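Alpha/beta hydrolase (Streptomyces albidoflavus, PDB 6KSU) probably acts as a penicillin-binding-protein-type cyclase that closes non-ribosomal peptides into macrolactams by coupling ends of opposite chirality. Local coordinates at residues 87-92 / 184-189; 91-96 / 100-105; 190-195 / 199-204; 204-209 / 281-286. All blocks are in the same frame, centred on the assembly; numbering follows the deposited sequence.

Interaction 1: 87-92 / 184-189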
loop_
_atom_site.group_PDB
_atom_site.type_symbol
_atom_site.label_atom_id
_atom_site.label_comp_id
_atom_site.label_asym_id
_atom_site.label_seq_id
_atom_site.Cartn_x
_atom_site.Cartn_y
_atom_site.Cartn_z
ATOM N N PHE A 87 -6.968 -0.006 1.565
ATOM C CA PHE A 87 -7.658 0.437 2.768
ATOM C C PHE A 87 -9.170 0.497 2.546
ATOM O O PHE A 87 -9.941 0.187 3.451
ATOM C CB PHE A 87 -7.063 1.776 3.205
ATOM C CG PHE A 87 -7.817 2.485 4.295
ATOM C CD1 PHE A 87 -7.774 2.036 5.599
ATOM C CD2 PHE A 87 -8.493 3.660 4.019
ATOM C CE1 PHE A 87 -8.443 2.712 6.622
ATOM C CE2 PHE A 87 -9.166 4.343 5.030
ATOM C CZ PHE A 87 -9.142 3.860 6.335
ATOM N N LEU A 88 -9.612 0.816 1.337
ATOM C CA LEU A 88 -11.053 0.866 1.096
ATOM C C LEU A 88 -11.609 -0.524 0.851
ATOM O O LEU A 88 -12.700 -0.856 1.335
ATOM C CB LEU A 88 -11.338 1.801 -0.072
ATOM C CG LEU A 88 -10.812 3.135 0.461
ATOM C CD1 LEU A 88 -9.660 3.662 -0.382
ATOM C CD2 LEU A 88 -11.919 4.138 0.589
ATOM N N THR A 89 -10.846 -1.354 0.137
ATOM C CA THR A 89 -11.196 -2.759 -0.009
ATOM C C THR A 89 -11.291 -3.437 1.353
ATOM O O THR A 89 -12.234 -4.198 1.620
ATOM C CB THR A 89 -10.165 -3.455 -0.895
ATOM O OG1 THR A 89 -10.421 -3.084 -2.249
ATOM C CG2 THR A 89 -10.271 -4.999 -0.746
ATOM N N ALA A 90 -10.312 -3.174 2.228
ATOM C CA ALA A 90 -10.379 -3.710 3.582
ATOM C C ALA A 90 -11.612 -3.195 4.290
ATOM O O ALA A 90 -12.306 -3.949 4.986
ATOM C CB ALA A 90 -9.137 -3.335 4.378
ATOM N N GLU A 91 -11.902 -1.906 4.115
ATOM C CA GLU A 91 -13.080 -1.329 4.729
ATOM C C GLU A 91 -14.348 -1.994 4.199
ATOM O O GLU A 91 -15.277 -2.286 4.960
ATOM C CB GLU A 91 -13.070 0.173 4.482
ATOM C CG GLU A 91 -12.192 0.971 5.485
ATOM C CD GLU A 91 -12.532 2.473 5.441
ATOM O OE1 GLU A 91 -12.999 2.925 4.380
ATOM O OE2 GLU A 91 -12.372 3.189 6.451
ATOM N N LEU A 92 -14.381 -2.260 2.897
ATOM C CA LEU A 92 -15.503 -2.946 2.287
ATOM C C LEU A 92 -15.650 -4.352 2.854
ATOM O O LEU A 92 -16.749 -4.767 3.245
ATOM C CB LEU A 92 -15.291 -2.974 0.779
ATOM C CG LEU A 92 -16.408 -3.595 -0.037
ATOM C CD1 LEU A 92 -17.715 -2.946 0.351
ATOM C CD2 LEU A 92 -16.113 -3.398 -1.522
ATOM N N ALA A 184 -12.666 -11.231 -5.221
ATOM C CA ALA A 184 -13.471 -12.419 -5.482
ATOM C C ALA A 184 -14.307 -12.787 -4.257
ATOM O O ALA A 184 -15.485 -13.146 -4.379
ATOM C CB ALA A 184 -12.565 -13.569 -5.916
ATOM N N VAL A 185 -13.736 -12.635 -3.063
ATOM C CA VAL A 185 -14.472 -12.927 -1.836
ATOM C C VAL A 185 -15.679 -12.009 -1.699
ATOM O O VAL A 185 -16.804 -12.471 -1.478
ATOM C CB VAL A 185 -13.544 -12.809 -0.618
ATOM C CG1 VAL A 185 -14.371 -12.680 0.671
ATOM C CG2 VAL A 185 -12.610 -13.991 -0.570
ATOM N N ILE A 186 -15.459 -10.694 -1.821
ATOM C CA ILE A 186 -16.551 -9.724 -1.771
ATOM C C ILE A 186 -17.624 -10.085 -2.784
ATOM O O ILE A 186 -18.828 -9.999 -2.501
ATOM C CB ILE A 186 -16.009 -8.302 -2.009
ATOM C CG1 ILE A 186 -15.380 -7.739 -0.739
ATOM C CG2 ILE A 186 -17.112 -7.369 -2.535
ATOM C CD1 ILE A 186 -14.455 -6.563 -1.037
ATOM N N GLU A 187 -17.206 -10.516 -3.978
ATOM C CA GLU A 187 -18.169 -10.838 -5.024
ATOM C C GLU A 187 -18.974 -12.084 -4.666
ATOM O O GLU A 187 -20.189 -12.120 -4.883
ATOM C CB GLU A 187 -17.460 -11.005 -6.371
ATOM C CG GLU A 187 -18.389 -11.401 -7.522
ATOM C CD GLU A 187 -17.649 -11.763 -8.814
ATOM O OE1 GLU A 187 -16.473 -11.360 -8.988
ATOM O OE2 GLU A 187 -18.249 -12.449 -9.669
ATOM N N ALA A 188 -18.327 -13.112 -4.103
ATOM C CA ALA A 188 -19.091 -14.283 -3.672
ATOM C C ALA A 188 -19.922 -14.015 -2.419
ATOM O O ALA A 188 -20.930 -14.696 -2.212
ATOM C CB ALA A 188 -18.168 -15.476 -3.423
ATOM N N ALA A 189 -19.532 -13.047 -1.582
ATOM C CA ALA A 189 -20.211 -12.817 -0.308
ATOM C C ALA A 189 -21.450 -11.948 -0.488
ATOM O O ALA A 189 -22.565 -12.349 -0.134
ATOM C CB ALA A 189 -19.245 -12.182 0.691
#
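Thr-89, which touches Ile-186 across this contact, has its hydroxyl OG1 gripped by two residues: it is hydrogen-bonded to the indole NE1 of Trp-194 and to the carbonyl O of Ala-253. With the oxygen held by those two residues, the methyl CG2 is left at the margin of the packing, 4.5 Å from Ile-186 CD1. The main meeting lies one helical turn further on. Ile-186 sends out a nearly straight arm (chi2 162°) whose terminal methyl CD1 reaches helix 85-98 and lodges against Leu-92. That one methyl sits 3.6 Å from Leu-92 CD2 and 3.7 Å from Leu-92 CG, so it lies along the CB-CG-CD2 side of the leucine, and the two side chains cross obliquely. Leu-92 turns that side to Ile-186 because its CG swings anti to the backbone N (chi1 -177°). The methyl also comes to 4.2 Å from the backbone O of Thr-89. The contact is small and apolar, with no hydrogen bond across it. The CA atoms of Leu-92 and Ile-186, the nearest pair, are 8.0 Å from each other, and the isoleucine methyl spans the gap between the backbones. Around it, Met-198 and Cys-201 of helix 194-206 pack on Thr-89 and Leu-92. This is buried helix-to-helix packing in the helical part of a beta-lactamase-type fold, on the helix whose start carries a probable SxxK motif; Thr-89 lies near that motif without touching it.

Interaction 2: 91-96 / 100-105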
loop_
_atom_site.group_PDB
_atom_site.type_symbol
_atom_site.label_atom_id
_atom_site.label_comp_id
_atom_site.label_asym_id
_atom_site.label_seq_id
_atom_site.Cartn_x
_atom_site.Cartn_y
_atom_site.Cartn_z
ATOM N N GLU A 91 -11.902 -1.906 4.115
ATOM C CA GLU A 91 -13.080 -1.329 4.729
ATOM C C GLU A 91 -14.348 -1.994 4.199
ATOM O O GLU A 91 -15.277 -2.286 4.960
ATOM C CB GLU A 91 -13.070 0.173 4.482
ATOM C CG GLU A 91 -12.192 0.971 5.485
ATOM C CD GLU A 91 -12.532 2.473 5.441
ATOM O OE1 GLU A 91 -12.999 2.925 4.380
ATOM O OE2 GLU A 91 -12.372 3.189 6.451
ATOM N N LEU A 92 -14.381 -2.260 2.897
ATOM C CA LEU A 92 -15.503 -2.946 2.287
ATOM C C LEU A 92 -15.650 -4.352 2.854
ATOM O O LEU A 92 -16.749 -4.767 3.245
ATOM C CB LEU A 92 -15.291 -2.974 0.779
ATOM C CG LEU A 92 -16.408 -3.595 -0.037
ATOM C CD1 LEU A 92 -17.715 -2.946 0.351
ATOM C CD2 LEU A 92 -16.113 -3.398 -1.522
ATOM N N VAL A 93 -14.537 -5.093 2.933
ATOM C CA VAL A 93 -14.571 -6.451 3.476
ATOM C C VAL A 93 -15.063 -6.430 4.920
ATOM O O VAL A 93 -15.874 -7.275 5.336
ATOM C CB VAL A 93 -13.172 -7.111 3.362
ATOM C CG1 VAL A 93 -13.129 -8.407 4.136
ATOM C CG2 VAL A 93 -12.802 -7.357 1.931
ATOM N N MET A 94 -14.580 -5.462 5.706
ATOM C CA MET A 94 -14.979 -5.415 7.105
ATOM C C MET A 94 -16.468 -5.119 7.265
ATOM O O MET A 94 -17.069 -5.566 8.247
ATOM C CB MET A 94 -14.150 -4.382 7.868
ATOM C CG MET A 94 -12.695 -4.751 8.050
ATOM S SD MET A 94 -12.389 -6.410 8.751
ATOM C CE MET A 94 -12.545 -6.041 10.485
ATOM N N GLN A 95 -17.077 -4.364 6.334
ATOM C CA GLN A 95 -18.526 -4.157 6.390
ATOM C C GLN A 95 -19.280 -5.477 6.340
ATOM O O GLN A 95 -20.246 -5.680 7.093
ATOM C CB GLN A 95 -18.993 -3.287 5.232
ATOM C CG GLN A 95 -18.990 -1.819 5.465
ATOM C CD GLN A 95 -19.564 -1.111 4.263
ATOM O OE1 GLN A 95 -19.750 -1.726 3.212
ATOM N NE2 GLN A 95 -19.881 0.169 4.411
ATOM N N PHE A 96 -18.878 -6.375 5.427
ATOM C CA PHE A 96 -19.592 -7.639 5.265
ATOM C C PHE A 96 -19.429 -8.517 6.491
ATOM O O PHE A 96 -20.358 -9.231 6.877
ATOM C CB PHE A 96 -19.107 -8.350 3.997
ATOM C CG PHE A 96 -19.682 -7.782 2.752
ATOM C CD1 PHE A 96 -20.900 -8.234 2.264
ATOM C CD2 PHE A 96 -19.048 -6.732 2.102
ATOM C CE1 PHE A 96 -21.460 -7.673 1.132
ATOM C CE2 PHE A 96 -19.603 -6.161 0.968
ATOM C CZ PHE A 96 -20.805 -6.634 0.479
ATOM N N GLY A 100 -22.327 -9.872 9.458
ATOM C CA GLY A 100 -22.305 -11.312 9.570
ATOM C C GLY A 100 -22.356 -12.047 8.258
ATOM O O GLY A 100 -22.417 -13.283 8.258
ATOM N N ASP A 101 -22.326 -11.324 7.140
ATOM C CA ASP A 101 -22.266 -11.914 5.806
ATOM C C ASP A 101 -20.925 -12.574 5.481
ATOM O O ASP A 101 -20.821 -13.214 4.434
ATOM C CB ASP A 101 -22.539 -10.842 4.745
ATOM C CG ASP A 101 -23.986 -10.401 4.708
ATOM O OD1 ASP A 101 -24.797 -10.985 5.452
ATOM O OD2 ASP A 101 -24.318 -9.479 3.925
ATOM N N LEU A 102 -19.897 -12.427 6.314
ATOM C CA LEU A 102 -18.561 -12.877 5.932
ATOM C C LEU A 102 -17.735 -13.152 7.177
ATOM O O LEU A 102 -17.700 -12.335 8.101
ATOM C CB LEU A 102 -17.850 -11.838 5.052
ATOM C CG LEU A 102 -16.452 -12.240 4.583
ATOM C CD1 LEU A 102 -16.541 -13.205 3.423
ATOM C CD2 LEU A 102 -15.637 -11.009 4.193
ATOM N N ASP A 103 -17.045 -14.285 7.180
ATOM C CA ASP A 103 -16.318 -14.741 8.354
ATOM C C ASP A 103 -14.821 -14.511 8.189
ATOM O O ASP A 103 -14.201 -15.036 7.258
ATOM C CB ASP A 103 -16.609 -16.215 8.617
ATOM C CG ASP A 103 -16.584 -16.552 10.082
ATOM O OD1 ASP A 103 -15.512 -16.387 10.713
ATOM O OD2 ASP A 103 -17.639 -16.977 10.601
ATOM N N LEU A 104 -14.242 -13.763 9.125
ATOM C CA LEU A 104 -12.851 -13.340 9.017
ATOM C C LEU A 104 -11.898 -14.526 9.082
ATOM O O LEU A 104 -10.797 -14.463 8.533
ATOM C CB LEU A 104 -12.575 -12.329 10.130
ATOM C CG LEU A 104 -11.806 -11.020 9.952
ATOM C CD1 LEU A 104 -12.076 -10.324 8.623
ATOM C CD2 LEU A 104 -12.184 -10.106 11.112
ATOM N N ASP A 105 -12.322 -15.617 9.714
ATOM C CA ASP A 105 -11.551 -16.843 9.825
ATOM C C ASP A 105 -12.152 -17.960 8.987
ATOM O O ASP A 105 -11.893 -19.135 9.255
ATOM C CB ASP A 105 -11.442 -17.273 11.285
ATOM C CG ASP A 105 -10.633 -16.297 12.114
ATOM O OD1 ASP A 105 -9.680 -15.702 11.557
ATOM O OD2 ASP A 105 -10.943 -16.128 13.314
#
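Phe-96 and Asp-101 meet where helix 85-98 runs out in a Schellman motif, with Gly-100 taking positive phi (71°) and the chain doubling back along the last turns of the helix. The carbonyl O of Phe-96 looks into this turn and receives a weak, strongly bent hydrogen bond from Asp-101 N at 2.9 Å. Once past the turn, the chain fits its leucines to the relief of the helix. Leu-102 is the main bump: its CB settles 3.9 Å from Phe-96 CB, and its CD2 drops to 3.6 Å from Val-93 CG1, so the side chain fills the hollow between two residues one turn apart. The other methyl, CD1, packs on Val-185 and Ala-189 of helix 176-189. Leu-104 meets the folded end of Met-94, its two methyls against SD and CE. The methionine leaves its helix pointing away from the loop, but bends at both chi2 (-52°) and chi3 (-84°) bring SD round to 3.9 Å from Leu-104 CD1, the two chains crossing at about a right angle. Leu-104 also packs on Val-128 and Arg-129 of helix 128-132. At the exposed end, Asp-101 approaches the Phe-96 ring at its rim and not over a face: CB lies in the ring plane, 4.0 Å from CD1.

Interaction 3: 190-195 / 199-204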
loop_
_atom_site.group_PDB
_atom_site.type_symbol
_atom_site.label_atom_id
_atom_site.label_comp_id
_atom_site.label_asym_id
_atom_site.label_seq_id
_atom_site.Cartn_x
_atom_site.Cartn_y
_atom_site.Cartn_z
ATOM N N SER A 190 -21.275 -10.748 -1.024
ATOM C CA SER A 190 -22.379 -10.065 -1.678
ATOM C C SER A 190 -22.699 -10.862 -2.938
ATOM O O SER A 190 -22.131 -11.924 -3.193
ATOM C CB SER A 190 -22.010 -8.623 -1.992
ATOM O OG SER A 190 -21.064 -8.558 -3.054
ATOM N N GLY A 191 -23.597 -10.359 -3.759
ATOM C CA GLY A 191 -23.716 -10.965 -5.066
ATOM C C GLY A 191 -23.292 -9.981 -6.130
ATOM O O GLY A 191 -23.669 -10.120 -7.295
ATOM N N MET A 192 -22.514 -8.972 -5.749
ATOM C CA MET A 192 -22.098 -7.944 -6.692
ATOM C C MET A 192 -20.597 -7.986 -6.937
ATOM O O MET A 192 -19.809 -8.345 -6.056
ATOM C CB MET A 192 -22.469 -6.541 -6.207
ATOM C CG MET A 192 -23.775 -6.438 -5.505
ATOM S SD MET A 192 -23.762 -4.907 -4.575
ATOM C CE MET A 192 -23.367 -5.513 -2.950
ATOM N N ASP A 193 -20.210 -7.572 -8.142
ATOM C CA ASP A 193 -18.800 -7.411 -8.461
ATOM C C ASP A 193 -18.160 -6.352 -7.558
ATOM O O ASP A 193 -18.844 -5.535 -6.921
ATOM C CB ASP A 193 -18.637 -7.042 -9.930
ATOM C CG ASP A 193 -19.165 -5.650 -10.245
ATOM O OD1 ASP A 193 -18.451 -4.664 -9.956
ATOM O OD2 ASP A 193 -20.290 -5.534 -10.786
ATOM N N TRP A 194 -16.823 -6.372 -7.508
ATOM C CA TRP A 194 -16.105 -5.491 -6.587
ATOM C C TRP A 194 -16.430 -4.018 -6.829
ATOM O O TRP A 194 -16.611 -3.260 -5.873
ATOM C CB TRP A 194 -14.587 -5.717 -6.685
ATOM C CG TRP A 194 -13.809 -4.686 -5.920
ATOM C CD1 TRP A 194 -13.516 -4.708 -4.590
ATOM C CD2 TRP A 194 -13.237 -3.465 -6.438
ATOM N NE1 TRP A 194 -12.784 -3.582 -4.240
ATOM C CE2 TRP A 194 -12.601 -2.808 -5.357
ATOM C CE3 TRP A 194 -13.185 -2.880 -7.712
ATOM C CZ2 TRP A 194 -11.949 -1.591 -5.502
ATOM C CZ3 TRP A 194 -12.541 -1.668 -7.860
ATOM C CH2 TRP A 194 -11.916 -1.037 -6.761
ATOM N N TRP A 195 -16.488 -3.589 -8.095
ATOM C CA TRP A 195 -16.831 -2.194 -8.397
ATOM C C TRP A 195 -18.202 -1.824 -7.836
ATOM O O TRP A 195 -18.346 -0.831 -7.106
ATOM C CB TRP A 195 -16.819 -1.947 -9.906
ATOM C CG TRP A 195 -15.478 -1.953 -10.568
ATOM C CD1 TRP A 195 -14.752 -0.864 -10.953
ATOM C CD2 TRP A 195 -14.720 -3.104 -10.977
ATOM N NE1 TRP A 195 -13.581 -1.263 -11.552
ATOM C CE2 TRP A 195 -13.536 -2.631 -11.580
ATOM C CE3 TRP A 195 -14.922 -4.484 -10.878
ATOM C CZ2 TRP A 195 -12.567 -3.486 -12.096
ATOM C CZ3 TRP A 195 -13.948 -5.339 -11.387
ATOM C CH2 TRP A 195 -12.784 -4.833 -11.984
ATOM N N ASP A 199 -18.812 0.791 -4.774
ATOM C CA ASP A 199 -19.647 1.977 -4.949
ATOM C C ASP A 199 -20.815 1.975 -3.960
ATOM O O ASP A 199 -20.895 2.825 -3.066
ATOM C CB ASP A 199 -20.136 2.050 -6.403
ATOM C CG ASP A 199 -20.893 3.353 -6.722
ATOM O OD1 ASP A 199 -21.034 4.228 -5.838
ATOM O OD2 ASP A 199 -21.348 3.497 -7.872
ATOM N N SER A 200 -21.698 0.984 -4.065
ATOM C CA SER A 200 -22.961 1.029 -3.328
ATOM C C SER A 200 -22.795 0.808 -1.826
ATOM O O SER A 200 -23.630 1.269 -1.047
ATOM C CB SER A 200 -23.918 -0.011 -3.895
ATOM O OG SER A 200 -23.355 -1.299 -3.769
ATOM N N CYS A 201 -21.767 0.094 -1.380
ATOM C CA CYS A 201 -21.692 -0.187 0.052
ATOM C C CYS A 201 -20.812 0.779 0.829
ATOM O O CYS A 201 -20.928 0.838 2.057
ATOM C CB CYS A 201 -21.199 -1.618 0.304
ATOM S SG CYS A 201 -22.267 -2.909 -0.435
ATOM N N LEU A 202 -19.938 1.537 0.163
ATOM C CA LEU A 202 -18.955 2.308 0.908
ATOM C C LEU A 202 -18.748 3.702 0.332
ATOM O O LEU A 202 -18.820 4.694 1.056
ATOM C CB LEU A 202 -17.618 1.552 0.938
ATOM C CG LEU A 202 -16.597 2.178 1.882
ATOM C CD1 LEU A 202 -17.190 2.202 3.286
ATOM C CD2 LEU A 202 -15.287 1.412 1.864
ATOM N N LEU A 203 -18.429 3.785 -0.955
ATOM C CA LEU A 203 -18.169 5.090 -1.556
ATOM C C LEU A 203 -19.419 5.965 -1.520
ATOM O O LEU A 203 -19.378 7.099 -1.032
ATOM C CB LEU A 203 -17.649 4.908 -2.983
ATOM C CG LEU A 203 -16.374 4.056 -3.126
ATOM C CD1 LEU A 203 -15.849 4.170 -4.522
ATOM C CD2 LEU A 203 -15.297 4.481 -2.112
ATOM N N ARG A 204 -20.562 5.420 -1.965
ATOM C CA ARG A 204 -21.791 6.212 -2.004
ATOM C C ARG A 204 -22.213 6.728 -0.632
ATOM O O ARG A 204 -22.383 7.952 -0.485
ATOM C CB ARG A 204 -22.913 5.420 -2.687
ATOM C CG ARG A 204 -24.219 6.253 -2.834
ATOM C CD ARG A 204 -25.176 5.775 -3.936
ATOM N NE ARG A 204 -24.513 5.111 -5.058
ATOM C CZ ARG A 204 -24.913 3.946 -5.571
ATOM N NH1 ARG A 204 -25.982 3.329 -5.065
ATOM N NH2 ARG A 204 -24.254 3.394 -6.590
#
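Asp-199, held through its backbone N by the carbonyl O of Trp-195, begins an unusual stretch of helix: a wider pi-type turn spans 199-203, and the O of Asp-199 accepts from Arg-204 N, five residues on, at 2.8 Å. The bond entering it is ordinary and nearly straight, Asp-199 N to Trp-195 O at 2.9 Å. Over the turn, Arg-204 NH2 reaches back to Asp-199 OD2 in a salt bridge of 3.2 Å, and Ser-200 CA lies under one face of its guanidinium, toward the rim. Side-chain contact across the segments falls to Met-192, which precedes the helix. Bent at chi3 (-100°), it puts SD 3.7 Å from Ser-200 OG and CE 3.8 Å from Cys-201 SG. Ser-200 OG is hydrogen-bonded to the carbonyl O of Thr-196. Before the methionine, Ser-190 OG accepts from Met-192 N at 3.1 Å, an ST turn, and also bonds to Ile-186 O. Asp-193 then N-caps the new helix. Residues 190-193 thus link helix 176-189 to helix 194-206, and Met-192 reaches the second turn of the latter, which lies against helix 85-98: Cys-201 packs on Leu-92, and its carbonyl O takes the amide NE2 of Gln-95.

Interaction 4: 204-209 / 281-286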
loop_
_atom_site.group_PDB
_atom_site.type_symbol
_atom_site.label_atom_id
_atom_site.label_comp_id
_atom_site.label_asym_id
_atom_site.label_seq_id
_atom_site.Cartn_x
_atom_site.Cartn_y
_atom_site.Cartn_z
ATOM N N ARG A 204 -20.562 5.420 -1.965
ATOM C CA ARG A 204 -21.791 6.212 -2.004
ATOM C C ARG A 204 -22.213 6.728 -0.632
ATOM O O ARG A 204 -22.383 7.952 -0.485
ATOM C CB ARG A 204 -22.913 5.420 -2.687
ATOM C CG ARG A 204 -24.219 6.253 -2.834
ATOM C CD ARG A 204 -25.176 5.775 -3.936
ATOM N NE ARG A 204 -24.513 5.111 -5.058
ATOM C CZ ARG A 204 -24.913 3.946 -5.571
ATOM N NH1 ARG A 204 -25.982 3.329 -5.065
ATOM N NH2 ARG A 204 -24.254 3.394 -6.590
ATOM N N PRO A 205 -22.406 5.889 0.399
ATOM C CA PRO A 205 -22.793 6.447 1.707
ATOM C C PRO A 205 -21.758 7.381 2.297
ATOM O O PRO A 205 -22.124 8.218 3.128
ATOM C CB PRO A 205 -23.004 5.210 2.596
ATOM C CG PRO A 205 -22.433 4.059 1.861
ATOM C CD PRO A 205 -22.439 4.414 0.406
ATOM N N LEU A 206 -20.484 7.294 1.886
ATOM C CA LEU A 206 -19.488 8.239 2.385
ATOM C C LEU A 206 -19.547 9.580 1.660
ATOM O O LEU A 206 -18.995 10.569 2.157
ATOM C CB LEU A 206 -18.065 7.647 2.267
ATOM C CG LEU A 206 -17.633 6.493 3.209
ATOM C CD1 LEU A 206 -16.312 5.867 2.755
ATOM C CD2 LEU A 206 -17.531 6.909 4.683
ATOM N N GLY A 207 -20.209 9.647 0.514
ATOM C CA GLY A 207 -20.211 10.860 -0.274
ATOM C C GLY A 207 -19.115 10.931 -1.308
ATOM O O GLY A 207 -18.884 12.011 -1.864
ATOM N N ILE A 208 -18.451 9.807 -1.597
ATOM C CA ILE A 208 -17.308 9.771 -2.508
ATOM C C ILE A 208 -17.813 9.495 -3.913
ATOM O O ILE A 208 -18.462 8.474 -4.158
ATOM C CB ILE A 208 -16.278 8.706 -2.096
ATOM C CG1 ILE A 208 -15.591 9.070 -0.778
ATOM C CG2 ILE A 208 -15.186 8.600 -3.141
ATOM C CD1 ILE A 208 -15.060 7.845 -0.037
ATOM N N GLU A 209 -17.499 10.388 -4.838
ATOM C CA GLU A 209 -17.781 10.115 -6.234
ATOM C C GLU A 209 -16.882 8.984 -6.729
ATOM O O GLU A 209 -15.653 9.127 -6.722
ATOM C CB GLU A 209 -17.587 11.352 -7.084
ATOM C CG GLU A 209 -17.803 11.047 -8.559
ATOM C CD GLU A 209 -18.065 12.281 -9.403
ATOM O OE1 GLU A 209 -17.740 13.411 -8.948
ATOM O OE2 GLU A 209 -18.585 12.099 -10.533
ATOM N N HIS A 281 -20.673 7.127 10.940
ATOM C CA HIS A 281 -19.839 6.204 11.700
ATOM C C HIS A 281 -20.435 4.796 11.758
ATOM O O HIS A 281 -19.682 3.820 11.846
ATOM C CB HIS A 281 -19.580 6.752 13.109
ATOM C CG HIS A 281 -20.765 6.683 14.033
ATOM N ND1 HIS A 281 -21.056 5.567 14.795
ATOM C CD2 HIS A 281 -21.698 7.611 14.355
ATOM C CE1 HIS A 281 -22.137 5.801 15.520
ATOM N NE2 HIS A 281 -22.543 7.034 15.274
ATOM N N ASP A 282 -21.770 4.658 11.689
ATOM C CA ASP A 282 -22.385 3.328 11.678
ATOM C C ASP A 282 -21.887 2.485 10.511
ATOM O O ASP A 282 -21.967 1.250 10.566
ATOM C CB ASP A 282 -23.917 3.427 11.593
ATOM C CG ASP A 282 -24.588 3.672 12.956
ATOM O OD1 ASP A 282 -24.955 4.840 13.235
ATOM O OD2 ASP A 282 -24.786 2.703 13.730
ATOM N N LEU A 283 -21.367 3.136 9.463
ATOM C CA LEU A 283 -20.920 2.437 8.262
ATOM C C LEU A 283 -19.753 1.497 8.542
ATOM O O LEU A 283 -19.594 0.474 7.861
ATOM C CB LEU A 283 -20.522 3.463 7.210
ATOM C CG LEU A 283 -20.625 3.015 5.769
ATOM C CD1 LEU A 283 -22.075 2.723 5.442
ATOM C CD2 LEU A 283 -20.090 4.124 4.887
ATOM N N LEU A 284 -18.910 1.838 9.514
ATOM C CA LEU A 284 -17.834 0.957 9.948
ATOM C C LEU A 284 -17.818 0.979 11.471
ATOM O O LEU A 284 -17.284 1.923 12.084
ATOM C CB LEU A 284 -16.488 1.360 9.351
ATOM C CG LEU A 284 -15.559 0.144 9.212
ATOM C CD1 LEU A 284 -14.404 0.408 8.267
ATOM C CD2 LEU A 284 -15.018 -0.234 10.560
ATOM N N PRO A 285 -18.403 -0.045 12.105
ATOM C CA PRO A 285 -18.461 -0.124 13.571
ATOM C C PRO A 285 -17.097 -0.058 14.244
ATOM O O PRO A 285 -16.055 -0.333 13.651
ATOM C CB PRO A 285 -19.117 -1.486 13.819
ATOM C CG PRO A 285 -19.946 -1.731 12.604
ATOM C CD PRO A 285 -19.192 -1.109 11.459
ATOM N N GLU A 286 -17.139 0.285 15.532
ATOM C CA GLU A 286 -15.924 0.449 16.317
ATOM C C GLU A 286 -15.102 -0.839 16.375
ATOM O O GLU A 286 -13.865 -0.795 16.362
ATOM C CB GLU A 286 -16.286 0.908 17.730
ATOM C CG GLU A 286 -15.084 1.179 18.627
ATOM C CD GLU A 286 -15.098 2.586 19.197
ATOM O OE1 GLU A 286 -16.167 2.996 19.703
ATOM O OE2 GLU A 286 -14.052 3.279 19.147
#
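Leu-283 brings both of its methyls against the end of helix 194-206. CD1 and CD2 each lie 3.8 Å from Pro-205 CG, so the forked end straddles the outer part of the pyrrolidine ring, the two side chains crossing at about a right angle. CD2 does double duty, sitting also 3.8 Å from Leu-206 CD2 and about as close to Leu-206 CG. Next outward come the turns that present these groups. Pro-205 has no N-H to give to the preceding turn, and the helix kinks there. Just beyond, Gly-207 closes the helix in a Schellman motif with positive phi (92°), its N bonded to Arg-204 O at 2.9 Å. On the other segment, a short 3-10 turn carries Leu-283, with Leu-284 N bonding back to His-281 O at 3.2 Å. Gln-95 of helix 85-98 bonds weakly through NE2 to the carbonyl O of Leu-283, and Leu-206 leans on Ala-267 of helix 261-268. Since only carbon atoms meet, the two surface turns are joined across this contact by apolar packing, with no directional bond between them; the weak bond from Gln-95 holds the leucine's backbone, not its side chain.

How the interactions relate
Interaction 1 alone is wholly buried; interaction 2 runs from core to surface, and interactions 3 and 4 lie at the surface. Helix 85-98 serves interactions 1 and 2, which share Glu-91 and Leu-92, and Ile-186 bridges them by packing on Val-93 as well as on Leu-92. Helix 194-206 serves interactions 3 and 4, which meet at Arg-204. Gln-95 ties the two helices together and also reaches the 281-286 turn. Chemistry does not simply follow depth: interactions 1 and 4, which join parts distant in sequence, are purely apolar, whereas interactions 2 and 3, between near neighbours in the chain, add a backbone hydrogen bond each, weak in interaction 2.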